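Local coordinates for putative acyl-[acyl-carrier-protein] desaturase DesA2 (Mycobacterium tuberculosis, PDB 1ZA0), which may act as a di-iron acyl-[acyl-carrier-protein] desaturase in mycobacterial fatty acid biosynthesis, at residues T64-L72 against F165-I173; W99-H110 against I185-F196. All blocks are in the same frame, centred on the assembly; numbering follows the deposited sequence.

In the fold
Contact 2 joins helix 95-121 to helix 176-206 and carries most of the metal site. Contact 1 joins helix 63-77 to the C-terminal end of helix 148-172. The centres of the two contacts lie about 18 Å apart. The segments alternate along the chain: 64-72, 99-110, 165-173, then 185-196. The two contacts therefore tie together four helices of the ferritin-like bundle, each in a nearly antiparallel pair. They also touch directly, where Cys166 of contact 1 packs on Ile185 and Ala186 of contact 2. Helix 148-172 adds Glu159 to the manganese site, and helix 63-77 adds Lys76, which forms salt bridges with two of the metal-binding glutamates.

Contact 1. Residues T64-L72 against F165-I173; sequences TITDACEIL and FCRNLAAQI
Ile65 packs on Leu169 and Ile173 with both of its branches. Its CD1 reaches Leu169 CD1 at 3.7 Å, and its CG2 lies 3.8 Å from Ile173 CG1. With CG2 anti to the backbone N and CG1 beside it (chi1 -63°), the two branches spread over Leu169 and Ile173 together. Just before it, a water bridges Thr64 OG1 and Gln172 OE1 at the margin. The amide nitrogen of Gln172 is held by the backbone oxygen of Ala242. The methyl of Ala68 packs against Leu169, with Ala68 CB 3.6 Å from Leu169 CD1. Leu169 is a knob in the hole formed by Ile65, Ala68, Cys69 and Leu72. The two helices are nearly antiparallel members of the ferritin-like bundle. The axes of the two short segments come within 10.7 Å, and their directions differ by 151°. The carbonyl of Ala68 also takes part. Its O lies at the edge of the Phe165 ring, 3.5 Å from Phe165 CZ. Ile71 comes near the same end of the ring with CG2, while its side chain also touches Leu236 and Val239 of helix 233-241. Leu72 and Phe165 lie alongside each other, pointing opposite ways, with Leu72 CG 3.5 Å from Phe165 CE2. The CD1 branch of Leu72 turns to the sulfur of Cys166, at 3.7 Å from SG.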
loop_
_atom_site.group_PDB
_atom_site.type_symbol
_atom_site.label_atom_id
_atom_site.label_comp_id
_atom_site.label_asym_id
_atom_site.label_seq_id
_atom_site.Cartn_x
_atom_site.Cartn_y
_atom_site.Cartn_z
ATOM N N THR A 64 -11.467 -12.097 -7.912
ATOM C CA THR A 64 -10.934 -10.716 -7.970
ATOM C C THR A 64 -10.410 -10.270 -6.616
ATOM O O THR A 64 -9.362 -9.607 -6.552
ATOM C CB THR A 64 -11.946 -9.688 -8.436
ATOM O OG1 THR A 64 -13.143 -9.764 -7.633
ATOM C CG2 THR A 64 -12.380 -9.984 -9.915
ATOM N N ILE A 65 -11.163 -10.621 -5.576
ATOM C CA ILE A 65 -10.877 -10.210 -4.233
ATOM C C ILE A 65 -9.596 -10.889 -3.742
ATOM O O ILE A 65 -8.705 -10.208 -3.180
ATOM C CB ILE A 65 -12.056 -10.482 -3.290
ATOM C CG1 ILE A 65 -13.307 -9.666 -3.713
ATOM C CG2 ILE A 65 -11.626 -10.220 -1.857
ATOM C CD1 ILE A 65 -13.062 -8.225 -3.909
ATOM N N THR A 66 -9.486 -12.208 -3.953
ATOM C CA THR A 66 -8.262 -12.939 -3.531
ATOM C C THR A 66 -7.019 -12.589 -4.356
ATOM O O THR A 66 -5.928 -12.509 -3.813
ATOM C CB THR A 66 -8.495 -14.509 -3.540
ATOM O OG1 THR A 66 -8.929 -14.936 -4.822
ATOM C CG2 THR A 66 -9.613 -14.896 -2.625
ATOM N N ASP A 67 -7.167 -12.336 -5.662
ATOM C CA ASP A 67 -6.059 -11.863 -6.439
ATOM C C ASP A 67 -5.535 -10.543 -5.865
ATOM O O ASP A 67 -4.320 -10.360 -5.717
ATOM C CB ASP A 67 -6.438 -11.598 -7.895
ATOM C CG ASP A 67 -6.693 -12.879 -8.730
ATOM O OD1 ASP A 67 -6.406 -14.006 -8.257
ATOM O OD2 ASP A 67 -7.184 -12.783 -9.880
ATOM N N ALA A 68 -6.448 -9.605 -5.599
ATOM C CA ALA A 68 -6.083 -8.290 -5.017
ATOM C C ALA A 68 -5.325 -8.482 -3.674
ATOM O O ALA A 68 -4.318 -7.801 -3.409
ATOM C CB ALA A 68 -7.288 -7.453 -4.832
ATOM N N CYS A 69 -5.798 -9.408 -2.858
ATOM C CA CYS A 69 -5.176 -9.650 -1.569
ATOM C C CYS A 69 -3.746 -10.262 -1.706
ATOM O O CYS A 69 -2.893 -9.974 -0.916
ATOM C CB CYS A 69 -6.022 -10.560 -0.690
ATOM S SG CYS A 69 -7.521 -9.792 -0.056
ATOM N N GLU A 70 -3.562 -11.147 -2.665
ATOM C CA GLU A 70 -2.265 -11.769 -2.923
ATOM C C GLU A 70 -1.273 -10.759 -3.414
ATOM O O GLU A 70 -0.136 -10.763 -2.968
ATOM C CB GLU A 70 -2.367 -12.923 -3.917
ATOM C CG GLU A 70 -3.226 -14.033 -3.372
ATOM C CD GLU A 70 -3.356 -15.217 -4.299
ATOM O OE1 GLU A 70 -4.034 -15.155 -5.350
ATOM O OE2 GLU A 70 -2.767 -16.248 -3.917
ATOM N N ILE A 71 -1.720 -9.837 -4.277
ATOM C CA ILE A 71 -0.849 -8.744 -4.706
ATOM C C ILE A 71 -0.419 -7.898 -3.529
ATOM O O ILE A 71 0.766 -7.578 -3.396
ATOM C CB ILE A 71 -1.567 -7.872 -5.783
ATOM C CG1 ILE A 71 -1.737 -8.683 -7.064
ATOM C CG2 ILE A 71 -0.781 -6.519 -6.015
ATOM C CD1 ILE A 71 -2.845 -8.103 -7.976
ATOM N N LEU A 72 -1.355 -7.572 -2.618
ATOM C CA LEU A 72 -1.026 -6.744 -1.444
ATOM C C LEU A 72 -0.014 -7.409 -0.529
ATOM O O LEU A 72 0.952 -6.780 0.014
ATOM C CB LEU A 72 -2.255 -6.401 -0.600
ATOM C CG LEU A 72 -3.119 -5.243 -1.006
ATOM C CD1 LEU A 72 -4.367 -5.106 -0.088
ATOM C CD2 LEU A 72 -2.295 -3.991 -1.062
ATOM N N PHE A 165 -6.002 1.645 -4.010
ATOM C CA PHE A 165 -6.143 0.191 -4.093
ATOM C C PHE A 165 -6.959 -0.383 -2.955
ATOM O O PHE A 165 -7.939 -1.075 -3.214
ATOM C CB PHE A 165 -4.736 -0.439 -4.198
ATOM C CG PHE A 165 -4.702 -1.913 -4.509
ATOM C CD1 PHE A 165 -4.224 -2.367 -5.729
ATOM C CD2 PHE A 165 -5.075 -2.860 -3.528
ATOM C CE1 PHE A 165 -4.134 -3.757 -6.019
ATOM C CE2 PHE A 165 -4.960 -4.222 -3.776
ATOM C CZ PHE A 165 -4.511 -4.673 -5.063
ATOM N N CYS A 166 -6.606 -0.076 -1.687
ATOM C CA CYS A 166 -7.240 -0.708 -0.571
ATOM C C CYS A 166 -8.646 -0.136 -0.306
ATOM O O CYS A 166 -9.553 -0.868 0.141
ATOM C CB CYS A 166 -6.385 -0.594 0.695
ATOM S SG CYS A 166 -4.861 -1.532 0.598
ATOM N N ARG A 167 -8.818 1.168 -0.551
ATOM C CA ARG A 167 -10.139 1.752 -0.510
ATOM C C ARG A 167 -11.110 1.068 -1.521
ATOM O O ARG A 167 -12.251 0.700 -1.137
ATOM C CB ARG A 167 -10.089 3.273 -0.740
ATOM C CG ARG A 167 -11.493 3.887 -0.650
ATOM N N ASN A 168 -10.649 0.894 -2.769
ATOM C CA ASN A 168 -11.460 0.378 -3.826
ATOM C C ASN A 168 -11.740 -1.078 -3.518
ATOM O O ASN A 168 -12.830 -1.599 -3.802
ATOM C CB ASN A 168 -10.799 0.519 -5.220
ATOM C CG ASN A 168 -10.671 1.985 -5.679
ATOM O OD1 ASN A 168 -11.264 2.902 -5.054
ATOM N ND2 ASN A 168 -9.946 2.193 -6.793
ATOM N N LEU A 169 -10.748 -1.774 -3.001
ATOM C CA LEU A 169 -10.939 -3.174 -2.650
ATOM C C LEU A 169 -11.901 -3.385 -1.508
ATOM O O LEU A 169 -12.797 -4.203 -1.614
ATOM C CB LEU A 169 -9.585 -3.819 -2.339
ATOM C CG LEU A 169 -9.604 -5.257 -1.873
ATOM C CD1 LEU A 169 -10.129 -6.268 -2.876
ATOM C CD2 LEU A 169 -8.200 -5.667 -1.355
ATOM N N ALA A 170 -11.730 -2.661 -0.411
ATOM C CA ALA A 170 -12.601 -2.759 0.752
ATOM C C ALA A 170 -14.111 -2.542 0.295
ATOM O O ALA A 170 -14.981 -3.301 0.659
ATOM C CB ALA A 170 -12.190 -1.707 1.795
ATOM N N ALA A 171 -14.334 -1.586 -0.605
ATOM C CA ALA A 171 -15.647 -1.208 -1.029
ATOM C C ALA A 171 -16.321 -2.351 -1.821
ATOM O O ALA A 171 -17.501 -2.321 -1.945
ATOM C CB ALA A 171 -15.605 0.047 -1.842
ATOM N N GLN A 172 -15.557 -3.286 -2.385
ATOM C CA GLN A 172 -16.079 -4.406 -3.174
ATOM C C GLN A 172 -16.185 -5.713 -2.405
ATOM O O GLN A 172 -16.687 -6.702 -2.962
ATOM C CB GLN A 172 -15.254 -4.644 -4.442
ATOM C CG GLN A 172 -15.345 -3.511 -5.480
ATOM C CD GLN A 172 -14.593 -3.742 -6.760
ATOM O OE1 GLN A 172 -14.278 -4.876 -7.085
ATOM N NE2 GLN A 172 -14.294 -2.663 -7.509
ATOM N N ILE A 173 -15.722 -5.737 -1.159
ATOM C CA ILE A 173 -15.732 -6.964 -0.323
ATOM C C ILE A 173 -16.967 -7.075 0.555
ATOM O O ILE A 173 -17.191 -6.230 1.385
ATOM C CB ILE A 173 -14.478 -7.015 0.630
ATOM C CG1 ILE A 173 -13.203 -7.134 -0.199
ATOM C CG2 ILE A 173 -14.586 -8.139 1.627
ATOM C CD1 ILE A 173 -11.889 -7.057 0.654
HETATM O O HOH W 1 -15.022 -7.873 -7.096
#

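Contact 2. Residues W99-H110 against I185-F196; sequences WLGRWTAEEHLH and IARDEVRHEEFF. With MN (manganese (II) ion), chain B; EDO (1,2-ethanediol), chain C.
Trp99 and Phe195 stack face to face, their planes almost parallel, at one end of a nearly antiparallel helix pair. The pair belongs to the ferritin-like four-helix bundle that holds the metal. This end is tightly packed. Phe196 CZ meets the indole edge at Trp99 NE1, and the edge of the Phe196 ring turns to the face of Trp103. Trp103 in turn presents its own edge to the face of His192, and its NE1 donates to Glu159. Manganese is bound by His192 ND1 at 2.3 Å, with Glu107 OE2, Glu189 OE2 and a water. Glu159 of helix 148-172 completes the site. Glu107 and Glu189 both bend at chi2 (-64° and -72°), which brings their carboxylates in to the ion. Their other oxygens form salt bridges with Lys76. The native site probably holds two irons, with His110 as a further ligand, as in related desaturases. Glu106 OE1 accepts from His192 NE2 at an unusually short, doubtful 2.5 Å, with carboxylate and ring nearly coplanar. Together with the metal at ND1, this probably helps hold the ring's rotation.

The solvent side is looser and watery. There Glu106 OE2 forms a salt bridge with Arg102 NE. Two waters link Glu106 to Arg191, and one of them also donates to Asp188 OD1. A 1,2-ethanediol, probably from the crystallisation liquor, gives a hydrogen bond to the same oxygen. Deeper in, Ile185 CG2 sits over the centre of the His110 ring. In the plane of that ring, His110 NE2 donates to the anti lone pair of Asp188 OD2 at 2.8 Å, nearly straight at 171°.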
loop_
_atom_site.group_PDB
_atom_site.type_symbol
_atom_site.label_atom_id
_atom_site.label_comp_id
_atom_site.label_asym_id
_atom_site.label_seq_id
_atom_site.Cartn_x
_atom_site.Cartn_y
_atom_site.Cartn_z
ATOM N N TRP A 99 10.030 7.599 12.926
ATOM C CA TRP A 99 9.022 7.392 11.875
ATOM C C TRP A 99 9.278 6.121 11.090
ATOM O O TRP A 99 8.330 5.329 10.939
ATOM C CB TRP A 99 8.889 8.574 10.945
ATOM C CG TRP A 99 8.050 8.326 9.705
ATOM C CD1 TRP A 99 8.473 8.457 8.418
ATOM C CD2 TRP A 99 6.698 7.872 9.625
ATOM N NE1 TRP A 99 7.445 8.188 7.545
ATOM C CE2 TRP A 99 6.350 7.822 8.241
ATOM C CE3 TRP A 99 5.714 7.565 10.557
ATOM C CZ2 TRP A 99 5.081 7.423 7.777
ATOM C CZ3 TRP A 99 4.422 7.184 10.074
ATOM C CH2 TRP A 99 4.154 7.088 8.713
ATOM N N LEU A 100 10.503 5.908 10.588
ATOM C CA LEU A 100 10.738 4.729 9.729
ATOM C C LEU A 100 10.401 3.451 10.464
ATOM O O LEU A 100 9.899 2.512 9.829
ATOM C CB LEU A 100 12.136 4.614 9.071
ATOM N N GLY A 101 10.670 3.425 11.770
ATOM C CA GLY A 101 10.444 2.268 12.620
ATOM C C GLY A 101 8.943 2.045 12.780
ATOM O O GLY A 101 8.474 0.904 12.626
ATOM N N ARG A 102 8.215 3.124 13.058
ATOM C CA ARG A 102 6.759 3.086 13.137
ATOM C C ARG A 102 6.083 2.675 11.805
ATOM O O ARG A 102 5.218 1.794 11.800
ATOM C CB ARG A 102 6.177 4.383 13.675
ATOM C CG ARG A 102 4.617 4.382 13.742
ATOM C CD ARG A 102 4.039 3.389 14.698
ATOM N NE ARG A 102 2.632 3.656 14.870
ATOM C CZ ARG A 102 2.107 4.179 15.975
ATOM N NH1 ARG A 102 2.885 4.398 17.008
ATOM N NH2 ARG A 102 0.814 4.473 16.035
ATOM N N TRP A 103 6.492 3.283 10.713
ATOM C CA TRP A 103 5.956 3.002 9.389
ATOM C C TRP A 103 6.205 1.536 9.064
ATOM O O TRP A 103 5.292 0.827 8.661
ATOM C CB TRP A 103 6.567 3.914 8.311
ATOM C CG TRP A 103 6.160 3.545 6.897
ATOM C CD1 TRP A 103 5.009 3.898 6.316
ATOM C CD2 TRP A 103 6.886 2.793 5.917
ATOM N NE1 TRP A 103 4.926 3.367 5.054
ATOM C CE2 TRP A 103 6.077 2.689 4.787
ATOM C CE3 TRP A 103 8.130 2.143 5.901
ATOM C CZ2 TRP A 103 6.458 1.987 3.648
ATOM C CZ3 TRP A 103 8.497 1.425 4.789
ATOM C CH2 TRP A 103 7.683 1.386 3.656
ATOM N N THR A 104 7.459 1.093 9.244
ATOM C CA THR A 104 7.804 -0.321 9.051
ATOM C C THR A 104 6.910 -1.313 9.827
ATOM O O THR A 104 6.487 -2.309 9.289
ATOM C CB THR A 104 9.297 -0.532 9.404
ATOM O OG1 THR A 104 10.047 0.283 8.485
ATOM C CG2 THR A 104 9.761 -1.955 9.065
ATOM N N ALA A 105 6.685 -1.056 11.082
ATOM C CA ALA A 105 5.866 -1.912 11.906
ATOM C C ALA A 105 4.422 -1.958 11.408
ATOM O O ALA A 105 3.743 -2.989 11.551
ATOM C CB ALA A 105 5.860 -1.385 13.367
ATOM N N GLU A 106 3.898 -0.807 10.920
ATOM C CA GLU A 106 2.536 -0.782 10.349
ATOM C C GLU A 106 2.418 -1.611 9.068
ATOM O O GLU A 106 1.472 -2.387 8.940
ATOM C CB GLU A 106 2.031 0.622 10.150
ATOM C CG GLU A 106 1.833 1.348 11.466
ATOM C CD GLU A 106 1.282 2.809 11.308
ATOM O OE1 GLU A 106 0.925 3.272 10.184
ATOM O OE2 GLU A 106 1.130 3.445 12.357
ATOM N N GLU A 107 3.386 -1.474 8.180
ATOM C CA GLU A 107 3.446 -2.252 6.988
ATOM C C GLU A 107 3.492 -3.778 7.337
ATOM O O GLU A 107 2.833 -4.643 6.680
ATOM C CB GLU A 107 4.667 -1.879 6.142
ATOM C CG GLU A 107 4.675 -0.481 5.524
ATOM C CD GLU A 107 3.541 -0.286 4.518
ATOM O OE1 GLU A 107 3.390 -1.070 3.602
ATOM O OE2 GLU A 107 2.764 0.605 4.697
ATOM N N HIS A 108 4.328 -4.103 8.280
ATOM C CA HIS A 108 4.481 -5.475 8.690
ATOM C C HIS A 108 3.160 -6.044 9.210
ATOM O O HIS A 108 2.834 -7.172 8.962
ATOM C CB HIS A 108 5.465 -5.590 9.835
ATOM C CG HIS A 108 5.831 -7.001 10.134
ATOM N ND1 HIS A 108 6.552 -7.357 11.248
ATOM C CD2 HIS A 108 5.581 -8.156 9.463
ATOM C CE1 HIS A 108 6.771 -8.663 11.231
ATOM N NE2 HIS A 108 6.189 -9.173 10.161
ATOM N N LEU A 109 2.497 -5.267 10.044
ATOM C CA LEU A 109 1.205 -5.580 10.608
ATOM C C LEU A 109 0.166 -5.949 9.536
ATOM O O LEU A 109 -0.542 -6.948 9.693
ATOM C CB LEU A 109 0.707 -4.454 11.513
ATOM C CG LEU A 109 -0.614 -4.849 12.243
ATOM C CD1 LEU A 109 -0.323 -5.629 13.539
ATOM C CD2 LEU A 109 -1.424 -3.644 12.530
ATOM N N HIS A 110 0.155 -5.206 8.439
ATOM C CA HIS A 110 -0.708 -5.434 7.317
ATOM C C HIS A 110 -0.422 -6.800 6.712
ATOM O O HIS A 110 -1.364 -7.567 6.476
ATOM C CB HIS A 110 -0.475 -4.341 6.184
ATOM C CG HIS A 110 -0.769 -2.946 6.645
ATOM N ND1 HIS A 110 -0.344 -1.814 5.956
ATOM C CD2 HIS A 110 -1.511 -2.502 7.699
ATOM C CE1 HIS A 110 -0.805 -0.746 6.597
ATOM N NE2 HIS A 110 -1.516 -1.137 7.652
ATOM N N ILE A 185 -6.386 -1.327 6.910
ATOM C CA ILE A 185 -5.199 -1.126 6.078
ATOM C C ILE A 185 -5.301 0.163 5.246
ATOM O O ILE A 185 -4.324 0.997 5.206
ATOM C CB ILE A 185 -4.957 -2.323 5.157
ATOM C CG1 ILE A 185 -4.598 -3.573 5.972
ATOM C CG2 ILE A 185 -3.839 -2.027 4.147
ATOM C CD1 ILE A 185 -4.331 -4.825 5.068
ATOM N N ALA A 186 -6.476 0.360 4.621
ATOM C CA ALA A 186 -6.706 1.557 3.797
ATOM C C ALA A 186 -6.500 2.838 4.618
ATOM O O ALA A 186 -5.892 3.787 4.096
ATOM C CB ALA A 186 -8.057 1.564 3.218
ATOM N N ARG A 187 -7.034 2.864 5.828
ATOM C CA ARG A 187 -6.894 4.001 6.741
ATOM C C ARG A 187 -5.445 4.281 7.164
ATOM O O ARG A 187 -5.030 5.460 7.309
ATOM C CB ARG A 187 -7.763 3.823 7.958
ATOM C CG ARG A 187 -9.223 3.877 7.656
ATOM C CD ARG A 187 -10.131 3.610 8.854
ATOM N NE ARG A 187 -11.489 3.274 8.386
ATOM C CZ ARG A 187 -12.367 4.162 7.922
ATOM N NH1 ARG A 187 -12.093 5.491 7.948
ATOM N NH2 ARG A 187 -13.550 3.739 7.484
ATOM N N ASP A 188 -4.665 3.227 7.335
ATOM C CA ASP A 188 -3.237 3.363 7.572
ATOM C C ASP A 188 -2.568 3.923 6.343
ATOM O O ASP A 188 -1.743 4.815 6.478
ATOM C CB ASP A 188 -2.568 2.037 7.964
ATOM C CG ASP A 188 -2.892 1.591 9.358
ATOM O OD1 ASP A 188 -3.303 2.388 10.261
ATOM O OD2 ASP A 188 -2.732 0.388 9.675
ATOM N N GLU A 189 -2.931 3.467 5.143
ATOM C CA GLU A 189 -2.304 3.942 3.956
ATOM C C GLU A 189 -2.567 5.461 3.709
ATOM O O GLU A 189 -1.671 6.158 3.213
ATOM C CB GLU A 189 -2.744 3.168 2.700
ATOM C CG GLU A 189 -2.582 1.656 2.775
ATOM C CD GLU A 189 -1.142 1.179 2.722
ATOM O OE1 GLU A 189 -0.813 0.398 1.758
ATOM O OE2 GLU A 189 -0.366 1.504 3.656
ATOM N N VAL A 190 -3.761 5.938 4.069
ATOM C CA VAL A 190 -4.072 7.364 4.010
ATOM C C VAL A 190 -3.097 8.176 4.898
ATOM O O VAL A 190 -2.575 9.247 4.504
ATOM C CB VAL A 190 -5.559 7.616 4.329
ATOM C CG1 VAL A 190 -5.849 9.116 4.631
ATOM C CG2 VAL A 190 -6.462 7.069 3.184
ATOM N N ARG A 191 -2.893 7.649 6.074
ATOM C CA ARG A 191 -1.970 8.207 7.041
ATOM C C ARG A 191 -0.519 8.176 6.588
ATOM O O ARG A 191 0.222 9.161 6.789
ATOM C CB ARG A 191 -2.171 7.543 8.394
ATOM C CG ARG A 191 -3.448 7.936 9.030
ATOM C CD ARG A 191 -3.865 7.023 10.187
ATOM N NE ARG A 191 -2.891 6.868 11.267
ATOM C CZ ARG A 191 -2.750 7.725 12.291
ATOM N NH1 ARG A 191 -3.417 8.865 12.315
ATOM N NH2 ARG A 191 -1.886 7.486 13.270
ATOM N N HIS A 192 -0.126 7.097 5.877
ATOM C CA HIS A 192 1.203 6.970 5.364
ATOM C C HIS A 192 1.430 8.036 4.270
ATOM O O HIS A 192 2.495 8.743 4.202
ATOM C CB HIS A 192 1.429 5.531 4.832
ATOM C CG HIS A 192 1.459 4.462 5.913
ATOM N ND1 HIS A 192 1.665 3.119 5.635
ATOM C CD2 HIS A 192 1.227 4.542 7.254
ATOM C CE1 HIS A 192 1.656 2.443 6.784
ATOM N NE2 HIS A 192 1.345 3.266 7.770
ATOM N N GLU A 193 0.476 8.100 3.366
ATOM C CA GLU A 193 0.565 9.036 2.299
ATOM C C GLU A 193 0.674 10.505 2.847
ATOM O O GLU A 193 1.421 11.304 2.277
ATOM C CB GLU A 193 -0.593 8.881 1.297
ATOM C CG GLU A 193 -0.424 9.839 0.105
ATOM C CD GLU A 193 -1.714 10.263 -0.589
ATOM O OE1 GLU A 193 -2.802 9.732 -0.247
ATOM O OE2 GLU A 193 -1.622 11.114 -1.541
ATOM N N GLU A 194 -0.105 10.816 3.870
ATOM C CA GLU A 194 -0.249 12.171 4.418
ATOM C C GLU A 194 1.166 12.545 4.946
ATOM O O GLU A 194 1.679 13.616 4.709
ATOM C CB GLU A 194 -1.254 12.185 5.570
ATOM C CG GLU A 194 -1.408 13.474 6.386
ATOM C CD GLU A 194 -2.465 13.359 7.447
ATOM O OE1 GLU A 194 -2.970 12.221 7.640
ATOM O OE2 GLU A 194 -2.867 14.375 8.096
ATOM N N PHE A 195 1.762 11.626 5.668
ATOM C CA PHE A 195 3.094 11.811 6.257
ATOM C C PHE A 195 4.135 12.053 5.200
ATOM O O PHE A 195 4.790 13.118 5.215
ATOM C CB PHE A 195 3.466 10.614 7.147
ATOM C CG PHE A 195 4.493 10.921 8.230
ATOM C CD1 PHE A 195 4.209 10.664 9.554
ATOM C CD2 PHE A 195 5.742 11.392 7.914
ATOM C CE1 PHE A 195 5.168 10.888 10.557
ATOM C CE2 PHE A 195 6.694 11.648 8.914
ATOM C CZ PHE A 195 6.396 11.411 10.234
ATOM N N PHE A 196 4.279 11.138 4.225
ATOM C CA PHE A 196 5.261 11.360 3.172
ATOM C C PHE A 196 4.947 12.591 2.353
ATOM O O PHE A 196 5.848 13.343 1.930
ATOM C CB PHE A 196 5.469 10.149 2.255
ATOM C CG PHE A 196 6.158 8.996 2.954
ATOM C CD1 PHE A 196 7.494 9.103 3.347
ATOM C CD2 PHE A 196 5.466 7.834 3.238
ATOM C CE1 PHE A 196 8.132 8.050 3.995
ATOM C CE2 PHE A 196 6.101 6.769 3.889
ATOM C CZ PHE A 196 7.425 6.899 4.285
HETATM MN MN MN B . 1.633 2.026 3.562
HETATM C C1 EDO C . -1.760 -0.182 13.187
HETATM O O1 EDO C . -2.317 -0.488 14.432
HETATM C C2 EDO C . -1.881 1.302 12.913
HETATM O O2 EDO C . -3.220 1.754 12.917
HETATM O O HOH W 2 -1.104 4.668 13.566
HETATM O O HOH W 3 -1.499 4.489 10.661
HETATM O O HOH W 4 2.114 0.974 1.728
#